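Local structure of 5-formaminoimidazole-4-carboxamide-1-(beta)-D-ribofuranosyl 5'-monophosphate synthetase (Methanocaldococcus jannaschii, 2R7L) at residues A[128-139]-A[304-312]; A[138-146]-A[196-204]. The protein catalyses the ATP- and formate-dependent formylation of the purine intermediate AICAR to FAICAR, without folates, as a homohexamer of ATP-grasp subunits. One frame throughout, in Å; residues are numbered along the deposited sequence.

Contact 1: A[128-139]-A[304-312]; sequences EGKLLREAGLRV and LELVVFEMS. With ATP (adenosine-5'-triphosphate), chain E.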
loop_
_atom_site.group_PDB
_atom_site.type_symbol
_atom_site.label_atom_id
_atom_site.label_comp_id
_atom_site.label_asym_id
_atom_site.label_seq_id
_atom_site.Cartn_x
_atom_site.Cartn_y
_atom_site.Cartn_z
ATOM N N GLU A 128 22.526 -8.751 -35.690
ATOM C CA GLU A 128 22.665 -7.947 -34.483
ATOM C C GLU A 128 23.630 -6.783 -34.706
ATOM O O GLU A 128 23.314 -5.626 -34.391
ATOM C CB GLU A 128 23.164 -8.838 -33.345
ATOM C CG GLU A 128 22.586 -8.503 -31.997
ATOM C CD GLU A 128 23.127 -9.396 -30.901
ATOM O OE1 GLU A 128 24.283 -9.186 -30.478
ATOM O OE2 GLU A 128 22.394 -10.303 -30.456
ATOM N N GLY A 129 24.805 -7.091 -35.259
ATOM C CA GLY A 129 25.815 -6.071 -35.529
ATOM C C GLY A 129 25.349 -5.083 -36.577
ATOM O O GLY A 129 25.628 -3.886 -36.491
ATOM N N LYS A 130 24.632 -5.592 -37.574
ATOM C CA LYS A 130 24.024 -4.748 -38.600
ATOM C C LYS A 130 23.083 -3.750 -37.939
ATOM O O LYS A 130 23.175 -2.541 -38.165
ATOM C CB LYS A 130 23.263 -5.619 -39.606
ATOM C CG LYS A 130 22.569 -4.857 -40.725
ATOM C CD LYS A 130 22.050 -5.825 -41.786
ATOM C CE LYS A 130 21.215 -5.114 -42.841
ATOM N NZ LYS A 130 21.920 -3.940 -43.431
ATOM N N LEU A 131 22.189 -4.268 -37.103
ATOM C CA LEU A 131 21.228 -3.436 -36.380
ATOM C C LEU A 131 21.910 -2.359 -35.532
ATOM O O LEU A 131 21.599 -1.168 -35.650
ATOM C CB LEU A 131 20.330 -4.323 -35.511
ATOM C CG LEU A 131 19.250 -3.675 -34.636
ATOM C CD1 LEU A 131 18.445 -2.615 -35.390
ATOM C CD2 LEU A 131 18.342 -4.761 -34.094
ATOM N N LEU A 132 22.846 -2.781 -34.686
ATOM C CA LEU A 132 23.519 -1.869 -33.758
ATOM C C LEU A 132 24.385 -0.856 -34.474
ATOM O O LEU A 132 24.448 0.312 -34.084
ATOM C CB LEU A 132 24.376 -2.661 -32.770
ATOM C CG LEU A 132 23.615 -3.621 -31.852
ATOM C CD1 LEU A 132 24.569 -4.626 -31.222
ATOM C CD2 LEU A 132 22.831 -2.855 -30.779
ATOM N N ARG A 133 25.065 -1.318 -35.521
ATOM C CA ARG A 133 25.896 -0.451 -36.346
ATOM C C ARG A 133 25.030 0.576 -37.054
ATOM O O ARG A 133 25.317 1.773 -37.021
ATOM C CB ARG A 133 26.693 -1.285 -37.361
ATOM C CG ARG A 133 27.245 -0.493 -38.548
ATOM C CD ARG A 133 28.231 -1.314 -39.382
ATOM N NE ARG A 133 27.716 -2.634 -39.752
ATOM C CZ ARG A 133 26.959 -2.871 -40.819
ATOM N NH1 ARG A 133 26.613 -1.872 -41.628
ATOM N NH2 ARG A 133 26.541 -4.107 -41.075
ATOM N N GLU A 134 23.956 0.107 -37.683
ATOM C CA GLU A 134 23.050 0.998 -38.407
ATOM C C GLU A 134 22.268 1.937 -37.489
ATOM O O GLU A 134 21.982 3.078 -37.856
ATOM C CB GLU A 134 22.096 0.197 -39.285
ATOM C CG GLU A 134 22.781 -0.503 -40.439
ATOM C CD GLU A 134 21.822 -0.831 -41.556
ATOM O OE1 GLU A 134 21.082 0.083 -41.989
ATOM O OE2 GLU A 134 21.809 -1.999 -41.999
ATOM N N ALA A 135 21.937 1.460 -36.292
ATOM C CA ALA A 135 21.289 2.310 -35.292
ATOM C C ALA A 135 22.236 3.406 -34.832
ATOM O O ALA A 135 21.807 4.437 -34.312
ATOM C CB ALA A 135 20.825 1.478 -34.109
ATOM N N GLY A 136 23.534 3.179 -35.017
ATOM C CA GLY A 136 24.537 4.164 -34.624
ATOM C C GLY A 136 25.019 3.965 -33.201
ATOM O O GLY A 136 25.331 4.928 -32.501
ATOM N N LEU A 137 25.082 2.713 -32.766
ATOM C CA LEU A 137 25.534 2.416 -31.404
ATOM C C LEU A 137 26.992 1.950 -31.354
ATOM O O LEU A 137 27.422 1.141 -32.174
ATOM C CB LEU A 137 24.623 1.372 -30.750
ATOM C CG LEU A 137 23.160 1.785 -30.549
ATOM C CD1 LEU A 137 22.390 0.692 -29.842
ATOM C CD2 LEU A 137 23.081 3.073 -29.768
ATOM N N ARG A 138 27.743 2.470 -30.387
ATOM C CA ARG A 138 29.110 2.027 -30.145
ATOM C C ARG A 138 29.146 0.537 -29.866
ATOM O O ARG A 138 28.380 0.036 -29.045
ATOM C CB ARG A 138 29.719 2.771 -28.961
ATOM C CG ARG A 138 29.937 4.241 -29.200
ATOM C CD ARG A 138 30.611 4.890 -28.009
ATOM N NE ARG A 138 30.788 6.326 -28.202
ATOM C CZ ARG A 138 29.979 7.260 -27.710
ATOM N NH1 ARG A 138 28.926 6.914 -26.981
ATOM N NH2 ARG A 138 30.229 8.544 -27.943
ATOM N N VAL A 139 30.023 -0.165 -30.581
ATOM C CA VAL A 139 30.283 -1.582 -30.354
ATOM C C VAL A 139 31.798 -1.787 -30.245
ATOM O O VAL A 139 32.574 -0.875 -30.571
ATOM C CB VAL A 139 29.697 -2.468 -31.480
ATOM C CG1 VAL A 139 28.177 -2.379 -31.492
ATOM C CG2 VAL A 139 30.269 -2.075 -32.839
ATOM N N LEU A 304 33.312 7.433 -20.256
ATOM C CA LEU A 304 31.868 7.508 -20.026
ATOM C C LEU A 304 31.070 7.252 -21.294
ATOM O O LEU A 304 30.049 7.892 -21.538
ATOM C CB LEU A 304 31.478 8.847 -19.391
ATOM C CG LEU A 304 32.054 9.085 -17.994
ATOM C CD1 LEU A 304 31.642 10.436 -17.437
ATOM C CD2 LEU A 304 31.642 7.977 -17.051
ATOM N N GLU A 305 31.546 6.308 -22.096
ATOM C CA GLU A 305 30.849 5.902 -23.303
ATOM C C GLU A 305 30.402 4.480 -23.107
ATOM O O GLU A 305 31.200 3.630 -22.707
ATOM C CB GLU A 305 31.773 5.964 -24.517
ATOM C CG GLU A 305 32.451 7.305 -24.729
ATOM C CD GLU A 305 33.562 7.238 -25.776
ATOM O OE1 GLU A 305 34.058 6.123 -26.065
ATOM O OE2 GLU A 305 33.939 8.303 -26.306
ATOM N N LEU A 306 29.128 4.218 -23.385
ATOM C CA LEU A 306 28.597 2.873 -23.259
ATOM C C LEU A 306 28.816 2.106 -24.556
ATOM O O LEU A 306 28.385 2.535 -25.617
ATOM C CB LEU A 306 27.109 2.912 -22.876
ATOM C CG LEU A 306 26.805 3.349 -21.435
ATOM C CD1 LEU A 306 25.366 3.833 -21.311
ATOM C CD2 LEU A 306 27.070 2.202 -20.460
ATOM N N VAL A 307 29.508 0.976 -24.459
ATOM C CA VAL A 307 29.804 0.149 -25.617
ATOM C C VAL A 307 29.000 -1.132 -25.492
ATOM O O VAL A 307 29.148 -1.871 -24.520
ATOM C CB VAL A 307 31.330 -0.191 -25.701
ATOM C CG1 VAL A 307 31.630 -1.074 -26.904
ATOM C CG2 VAL A 307 32.166 1.078 -25.763
ATOM N N VAL A 308 28.143 -1.409 -26.463
ATOM C CA VAL A 308 27.283 -2.579 -26.341
ATOM C C VAL A 308 27.844 -3.803 -27.057
ATOM O O VAL A 308 28.050 -3.806 -28.272
ATOM C CB VAL A 308 25.783 -2.276 -26.687
ATOM C CG1 VAL A 308 25.633 -0.899 -27.267
ATOM C CG2 VAL A 308 25.205 -3.325 -27.616
ATOM N N PHE A 309 28.103 -4.842 -26.273
ATOM C CA PHE A 309 28.728 -6.044 -26.774
ATOM C C PHE A 309 27.689 -7.113 -27.049
ATOM O O PHE A 309 27.986 -8.139 -27.661
ATOM C CB PHE A 309 29.763 -6.552 -25.770
ATOM C CG PHE A 309 29.184 -6.940 -24.431
ATOM C CD1 PHE A 309 28.645 -8.202 -24.236
ATOM C CD2 PHE A 309 29.209 -6.050 -23.362
ATOM C CE1 PHE A 309 28.124 -8.578 -23.002
ATOM C CE2 PHE A 309 28.693 -6.417 -22.119
ATOM C CZ PHE A 309 28.151 -7.683 -21.941
ATOM N N GLU A 310 26.468 -6.875 -26.580
ATOM C CA GLU A 310 25.364 -7.795 -26.825
ATOM C C GLU A 310 24.012 -7.102 -26.681
ATOM O O GLU A 310 23.929 -5.971 -26.199
ATOM C CB GLU A 310 25.443 -9.009 -25.897
ATOM C CG GLU A 310 26.112 -10.226 -26.517
ATOM C CD GLU A 310 25.358 -10.773 -27.725
ATOM O OE1 GLU A 310 25.951 -11.566 -28.487
ATOM O OE2 GLU A 310 24.175 -10.419 -27.915
ATOM N N MET A 311 22.962 -7.791 -27.115
ATOM C CA MET A 311 21.602 -7.293 -26.986
ATOM C C MET A 311 20.599 -8.432 -27.078
ATOM O O MET A 311 20.921 -9.521 -27.564
ATOM C CB MET A 311 21.299 -6.268 -28.072
ATOM C CG MET A 311 21.178 -6.876 -29.453
ATOM S SD MET A 311 20.169 -5.871 -30.558
ATOM C CE MET A 311 18.530 -6.461 -30.135
ATOM N N SER A 312 19.382 -8.175 -26.599
ATOM C CA SER A 312 18.276 -9.118 -26.733
ATOM C C SER A 312 17.073 -8.380 -27.306
ATOM O O SER A 312 16.947 -7.163 -27.145
ATOM C CB SER A 312 17.919 -9.726 -25.384
ATOM O OG SER A 312 19.069 -10.274 -24.763
HETATM P PG ATP E . 24.762 -14.255 -21.526
HETATM O O1G ATP E . 23.396 -14.605 -22.072
HETATM O O2G ATP E . 24.905 -12.814 -21.080
HETATM O O3G ATP E . 25.291 -15.263 -20.533
HETATM P PB ATP E . 25.781 -13.357 -24.033
HETATM O O1B ATP E . 24.616 -12.406 -23.908
HETATM O O2B ATP E . 25.942 -14.135 -25.320
HETATM O O3B ATP E . 25.748 -14.414 -22.807
HETATM P PA ATP E . 28.604 -12.846 -24.268
HETATM O O1A ATP E . 28.914 -12.021 -25.490
HETATM O O2A ATP E . 28.779 -14.340 -24.249
HETATM O O3A ATP E . 27.106 -12.468 -23.773
HETATM O "O5'" ATP E . 29.480 -12.242 -23.072
HETATM C "C5'" ATP E . 29.697 -13.017 -21.905
HETATM C "C4'" ATP E . 30.541 -12.189 -20.949
HETATM O "O4'" ATP E . 31.850 -11.982 -21.490
HETATM C "C3'" ATP E . 29.975 -10.798 -20.722
HETATM O "O3'" ATP E . 29.002 -10.779 -19.672
HETATM C "C2'" ATP E . 31.210 -9.989 -20.379
HETATM O "O2'" ATP E . 31.507 -10.100 -18.987
HETATM C "C1'" ATP E . 32.320 -10.669 -21.170
HETATM N N9 ATP E . 32.495 -9.924 -22.431
HETATM C C8 ATP E . 31.791 -10.143 -23.558
HETATM N N7 ATP E . 32.172 -9.288 -24.539
HETATM C C5 ATP E . 33.153 -8.512 -24.042
HETATM C C6 ATP E . 34.002 -7.415 -24.557
HETATM N N6 ATP E . 33.873 -6.962 -25.828
HETATM N N1 ATP E . 34.894 -6.872 -23.706
HETATM C C2 ATP E . 35.028 -7.310 -22.433
HETATM N N3 ATP E . 34.298 -8.307 -21.907
HETATM C C4 ATP E . 33.352 -8.926 -22.645
HETATM O O HOH W 1 27.397 4.959 -26.211
#
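The carbonyl oxygen of R138 accepts the backbone N-H of V308, with V308 N 3.0 Å from R138 O and an angle of 164° at the hydrogen, and CG1 of V308 also rests against this oxygen. A water accepts a hydrogen bond from R138 NH1 and donates one to L306 O, two residues before V308, bridging the two. The same arginine, extended from CG to NE, lays one face of its guanidinium over the side chain of E305, the two flat groups 10° from parallel. R138 NE is 3.9 Å from E305 OE1, a long ion pair in which no N-H points at the oxygen; E305 OE1 is instead hydrogen-bonded to N301. Deeper in, L132 CD1 meets V308 CG2 end on at 3.9 Å, while M311 SD lies 4.0 Å from L132 CD2 and 4.1 Å from L131 CD2. The carboxylates of E128 and E310 stand almost perpendicular, bringing like charges close together. E310 is a predicted magnesium ligand beside the ATP phosphates, and its OE2 accepts M311 N. At G136 a Schellman motif ends helix 125-135, whose part at 128-135 runs at 101° to strand 310-312; M274 of helix 268-285 packs on L137 and V308, and strand 292-300 pairs with 306-312, with a classic beta bulge where F309 and E310 both face Q297.

Contact 2: A[138-146]-A[196-204]; sequences RVPKKYESP and AHIEEYVVG. With ATP (adenosine-5'-triphosphate), chain E.
K142 lays its CD against the edge of the H197 imidazole, 3.5 Å from CE1, and carries CE on to E199 OE1. Bends at chi2 and chi4 fold the lysine back, bringing K142 NZ to the carbonyl oxygen of P140, two residues back, at 2.9 Å. E199 runs beside K142 in the same direction; its OE1 takes a weak bond from H197 NE2, and its OE2 accepts ATP N6 at 2.8 Å and pairs with K156. Partners on both oxygens should limit rotation of the carboxylate. E200 reaches toward segment 138-146: CG lies anti to the backbone N (chi1 171°), and OE1 offers its anti lone pair to K141 N in a nearly straight bond of 3.2 Å. The backbones add E200 N to K141 O at 2.9 Å, and Y143 N bonds to I198 O. The Y143 ring sets its edge against the strand at E199 CA and E200 N, and its hydroxyl is hydrogen-bonded to D150. Toward the far end, I198 CD1 packs 3.8 Å from P146 CD, and F175 of helix 172-184 touches both residues. From the end of strand 197-200 onward the chain reads the adenine: E200 O accepts N6, V202 N donates to N1 at 2.9 Å, and Y201 covers C2 with a ring face. This is the adenine-binding linker of an ATP-grasp nucleotide site.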
loop_
_atom_site.group_PDB
_atom_site.type_symbol
_atom_site.label_atom_id
_atom_site.label_comp_id
_atom_site.label_asym_id
_atom_site.label_seq_id
_atom_site.Cartn_x
_atom_site.Cartn_y
_atom_site.Cartn_z
ATOM N N ARG A 138 27.743 2.470 -30.387
ATOM C CA ARG A 138 29.110 2.027 -30.145
ATOM C C ARG A 138 29.146 0.537 -29.866
ATOM O O ARG A 138 28.380 0.036 -29.045
ATOM C CB ARG A 138 29.719 2.771 -28.961
ATOM C CG ARG A 138 29.937 4.241 -29.200
ATOM C CD ARG A 138 30.611 4.890 -28.009
ATOM N NE ARG A 138 30.788 6.326 -28.202
ATOM C CZ ARG A 138 29.979 7.260 -27.710
ATOM N NH1 ARG A 138 28.926 6.914 -26.981
ATOM N NH2 ARG A 138 30.229 8.544 -27.943
ATOM N N VAL A 139 30.023 -0.165 -30.581
ATOM C CA VAL A 139 30.283 -1.582 -30.354
ATOM C C VAL A 139 31.798 -1.787 -30.245
ATOM O O VAL A 139 32.574 -0.875 -30.571
ATOM C CB VAL A 139 29.697 -2.468 -31.480
ATOM C CG1 VAL A 139 28.177 -2.379 -31.492
ATOM C CG2 VAL A 139 30.269 -2.075 -32.839
ATOM N N PRO A 140 32.222 -2.958 -29.743
ATOM C CA PRO A 140 33.644 -3.324 -29.746
ATOM C C PRO A 140 34.160 -3.523 -31.177
ATOM O O PRO A 140 33.423 -4.025 -32.028
ATOM C CB PRO A 140 33.665 -4.667 -29.005
ATOM C CG PRO A 140 32.349 -4.739 -28.268
ATOM C CD PRO A 140 31.384 -4.003 -29.133
ATOM N N LYS A 141 35.405 -3.131 -31.442
ATOM C CA LYS A 141 36.008 -3.370 -32.759
ATOM C C LYS A 141 36.046 -4.864 -33.050
ATOM O O LYS A 141 36.352 -5.664 -32.166
ATOM C CB LYS A 141 37.433 -2.818 -32.831
ATOM C CG LYS A 141 37.560 -1.322 -32.625
ATOM C CD LYS A 141 39.020 -0.942 -32.409
ATOM C CE LYS A 141 39.154 0.319 -31.562
ATOM N NZ LYS A 141 40.462 0.365 -30.842
ATOM N N LYS A 142 35.734 -5.241 -34.284
ATOM C CA LYS A 142 35.829 -6.641 -34.684
ATOM C C LYS A 142 37.191 -6.911 -35.317
ATOM O O LYS A 142 37.780 -6.023 -35.936
ATOM C CB LYS A 142 34.707 -7.009 -35.658
ATOM C CG LYS A 142 33.304 -6.671 -35.165
ATOM C CD LYS A 142 32.991 -7.336 -33.826
ATOM C CE LYS A 142 31.567 -7.032 -33.364
ATOM N NZ LYS A 142 31.320 -5.569 -33.199
ATOM N N TYR A 143 37.692 -8.133 -35.144
ATOM C CA TYR A 143 38.962 -8.548 -35.746
ATOM C C TYR A 143 38.776 -9.758 -36.652
ATOM O O TYR A 143 38.340 -10.822 -36.202
ATOM C CB TYR A 143 40.013 -8.841 -34.672
ATOM C CG TYR A 143 40.430 -7.606 -33.914
ATOM C CD1 TYR A 143 41.555 -6.884 -34.289
ATOM C CD2 TYR A 143 39.688 -7.151 -32.829
ATOM C CE1 TYR A 143 41.933 -5.746 -33.601
ATOM C CE2 TYR A 143 40.055 -6.019 -32.138
ATOM C CZ TYR A 143 41.176 -5.317 -32.525
ATOM O OH TYR A 143 41.536 -4.185 -31.827
ATOM N N GLU A 144 39.124 -9.589 -37.925
ATOM C CA GLU A 144 38.884 -10.622 -38.936
ATOM C C GLU A 144 39.670 -11.908 -38.683
ATOM O O GLU A 144 39.157 -13.006 -38.906
ATOM C CB GLU A 144 39.168 -10.086 -40.344
ATOM C CG GLU A 144 38.499 -8.748 -40.658
ATOM C CD GLU A 144 36.989 -8.772 -40.454
ATOM O OE1 GLU A 144 36.453 -7.809 -39.859
ATOM O OE2 GLU A 144 36.341 -9.752 -40.884
ATOM N N SER A 145 40.907 -11.777 -38.208
ATOM C CA SER A 145 41.730 -12.951 -37.913
ATOM C C SER A 145 42.717 -12.701 -36.778
ATOM O O SER A 145 43.018 -11.555 -36.454
ATOM C CB SER A 145 42.476 -13.416 -39.171
ATOM O OG SER A 145 43.247 -12.364 -39.724
ATOM N N PRO A 146 43.212 -13.784 -36.159
ATOM C CA PRO A 146 44.220 -13.710 -35.107
ATOM C C PRO A 146 45.419 -12.825 -35.464
ATOM O O PRO A 146 46.077 -12.291 -34.573
ATOM C CB PRO A 146 44.664 -15.162 -34.946
ATOM C CG PRO A 146 43.485 -15.962 -35.365
ATOM C CD PRO A 146 42.791 -15.171 -36.431
ATOM N N ALA A 196 36.159 -18.738 -34.774
ATOM C CA ALA A 196 36.310 -17.884 -33.604
ATOM C C ALA A 196 35.916 -16.445 -33.910
ATOM O O ALA A 196 36.244 -15.914 -34.972
ATOM C CB ALA A 196 37.741 -17.937 -33.101
ATOM N N HIS A 197 35.204 -15.822 -32.977
ATOM C CA HIS A 197 34.886 -14.407 -33.086
ATOM C C HIS A 197 35.788 -13.604 -32.151
ATOM O O HIS A 197 35.770 -13.794 -30.935
ATOM C CB HIS A 197 33.409 -14.149 -32.772
ATOM C CG HIS A 197 33.032 -12.699 -32.800
ATOM N ND1 HIS A 197 32.765 -12.021 -33.971
ATOM C CD2 HIS A 197 32.879 -11.797 -31.802
ATOM C CE1 HIS A 197 32.464 -10.766 -33.692
ATOM N NE2 HIS A 197 32.525 -10.602 -32.383
ATOM N N ILE A 198 36.574 -12.707 -32.735
ATOM C CA ILE A 198 37.563 -11.939 -31.995
ATOM C C ILE A 198 37.145 -10.487 -31.960
ATOM O O ILE A 198 36.939 -9.878 -33.012
ATOM C CB ILE A 198 38.954 -12.022 -32.677
ATOM C CG1 ILE A 198 39.332 -13.480 -32.959
ATOM C CG2 ILE A 198 40.020 -11.315 -31.839
ATOM C CD1 ILE A 198 40.577 -13.643 -33.812
ATOM N N GLU A 199 37.019 -9.923 -30.760
ATOM C CA GLU A 199 36.694 -8.503 -30.649
ATOM C C GLU A 199 37.465 -7.805 -29.543
ATOM O O GLU A 199 37.965 -8.431 -28.608
ATOM C CB GLU A 199 35.182 -8.285 -30.453
ATOM C CG GLU A 199 34.600 -8.968 -29.215
ATOM C CD GLU A 199 33.135 -8.613 -28.972
ATOM O OE1 GLU A 199 32.408 -8.339 -29.952
ATOM O OE2 GLU A 199 32.709 -8.609 -27.797
ATOM N N GLU A 200 37.540 -6.490 -29.666
ATOM C CA GLU A 200 38.164 -5.651 -28.667
ATOM C C GLU A 200 37.670 -5.983 -27.259
ATOM O O GLU A 200 36.469 -6.018 -27.006
ATOM C CB GLU A 200 37.857 -4.192 -28.992
ATOM C CG GLU A 200 38.259 -3.215 -27.916
ATOM C CD GLU A 200 37.812 -1.812 -28.233
ATOM O OE1 GLU A 200 36.993 -1.641 -29.165
ATOM O OE2 GLU A 200 38.288 -0.878 -27.556
ATOM N N TYR A 201 38.598 -6.243 -26.346
ATOM C CA TYR A 201 38.236 -6.378 -24.947
ATOM C C TYR A 201 37.969 -4.970 -24.427
ATOM O O TYR A 201 38.884 -4.141 -24.381
ATOM C CB TYR A 201 39.358 -7.048 -24.146
ATOM C CG TYR A 201 38.919 -7.462 -22.760
ATOM C CD1 TYR A 201 38.559 -8.776 -22.492
ATOM C CD2 TYR A 201 38.838 -6.533 -21.725
ATOM C CE1 TYR A 201 38.144 -9.164 -21.229
ATOM C CE2 TYR A 201 38.425 -6.909 -20.451
ATOM C CZ TYR A 201 38.074 -8.226 -20.214
ATOM O OH TYR A 201 37.661 -8.617 -18.962
ATOM N N VAL A 202 36.715 -4.680 -24.076
ATOM C CA VAL A 202 36.382 -3.363 -23.536
ATOM C C VAL A 202 36.562 -3.384 -22.028
ATOM O O VAL A 202 36.044 -4.265 -21.347
ATOM C CB VAL A 202 34.943 -2.927 -23.894
ATOM C CG1 VAL A 202 34.593 -1.618 -23.188
ATOM C CG2 VAL A 202 34.788 -2.780 -25.420
ATOM N N VAL A 203 37.315 -2.424 -21.506
ATOM C CA VAL A 203 37.601 -2.410 -20.080
ATOM C C VAL A 203 36.731 -1.378 -19.370
ATOM O O VAL A 203 36.996 -0.180 -19.411
ATOM C CB VAL A 203 39.098 -2.161 -19.796
ATOM C CG1 VAL A 203 39.394 -2.345 -18.316
ATOM C CG2 VAL A 203 39.959 -3.103 -20.636
ATOM N N GLY A 204 35.678 -1.852 -18.722
ATOM C CA GLY A 204 34.778 -0.945 -18.035
ATOM C C GLY A 204 33.789 -1.614 -17.107
ATOM O O GLY A 204 33.958 -2.771 -16.706
HETATM P PG ATP E . 24.762 -14.255 -21.526
HETATM O O1G ATP E . 23.396 -14.605 -22.072
HETATM O O2G ATP E . 24.905 -12.814 -21.080
HETATM O O3G ATP E . 25.291 -15.263 -20.533
HETATM P PB ATP E . 25.781 -13.357 -24.033
HETATM O O1B ATP E . 24.616 -12.406 -23.908
HETATM O O2B ATP E . 25.942 -14.135 -25.320
HETATM O O3B ATP E . 25.748 -14.414 -22.807
HETATM P PA ATP E . 28.604 -12.846 -24.268
HETATM O O1A ATP E . 28.914 -12.021 -25.490
HETATM O O2A ATP E . 28.779 -14.340 -24.249
HETATM O O3A ATP E . 27.106 -12.468 -23.773
HETATM O "O5'" ATP E . 29.480 -12.242 -23.072
HETATM C "C5'" ATP E . 29.697 -13.017 -21.905
HETATM C "C4'" ATP E . 30.541 -12.189 -20.949
HETATM O "O4'" ATP E . 31.850 -11.982 -21.490
HETATM C "C3'" ATP E . 29.975 -10.798 -20.722
HETATM O "O3'" ATP E . 29.002 -10.779 -19.672
HETATM C "C2'" ATP E . 31.210 -9.989 -20.379
HETATM O "O2'" ATP E . 31.507 -10.100 -18.987
HETATM C "C1'" ATP E . 32.320 -10.669 -21.170
HETATM N N9 ATP E . 32.495 -9.924 -22.431
HETATM C C8 ATP E . 31.791 -10.143 -23.558
HETATM N N7 ATP E . 32.172 -9.288 -24.539
HETATM C C5 ATP E . 33.153 -8.512 -24.042
HETATM C C6 ATP E . 34.002 -7.415 -24.557
HETATM N N6 ATP E . 33.873 -6.962 -25.828
HETATM N N1 ATP E . 34.894 -6.872 -23.706
HETATM C C2 ATP E . 35.028 -7.310 -22.433
HETATM N N3 ATP E . 34.298 -8.307 -21.907
HETATM C C4 ATP E . 33.352 -8.926 -22.645
#

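Contact 1 is mostly buried, whereas contact 2 is only partly so, with lysines along its outer side. They share R138 and V139, where the chain leaves helix 125-135 on its way to strand 142-143, and they meet directly: P140 packs on V307 and F309, and V202 on V307. Contact 1 joins a helix to the edge of the five-stranded sheet through leucine, valine and methionine packing, with a single direct backbone bond and charged groups at its ends. Contact 2 is edge-strand pairing in the four-stranded sheet, richer in hydrogen bonds. Both border ATP, contact 1 near the phosphates and ribose, with F309 also beside the base, contact 2 at the adenine.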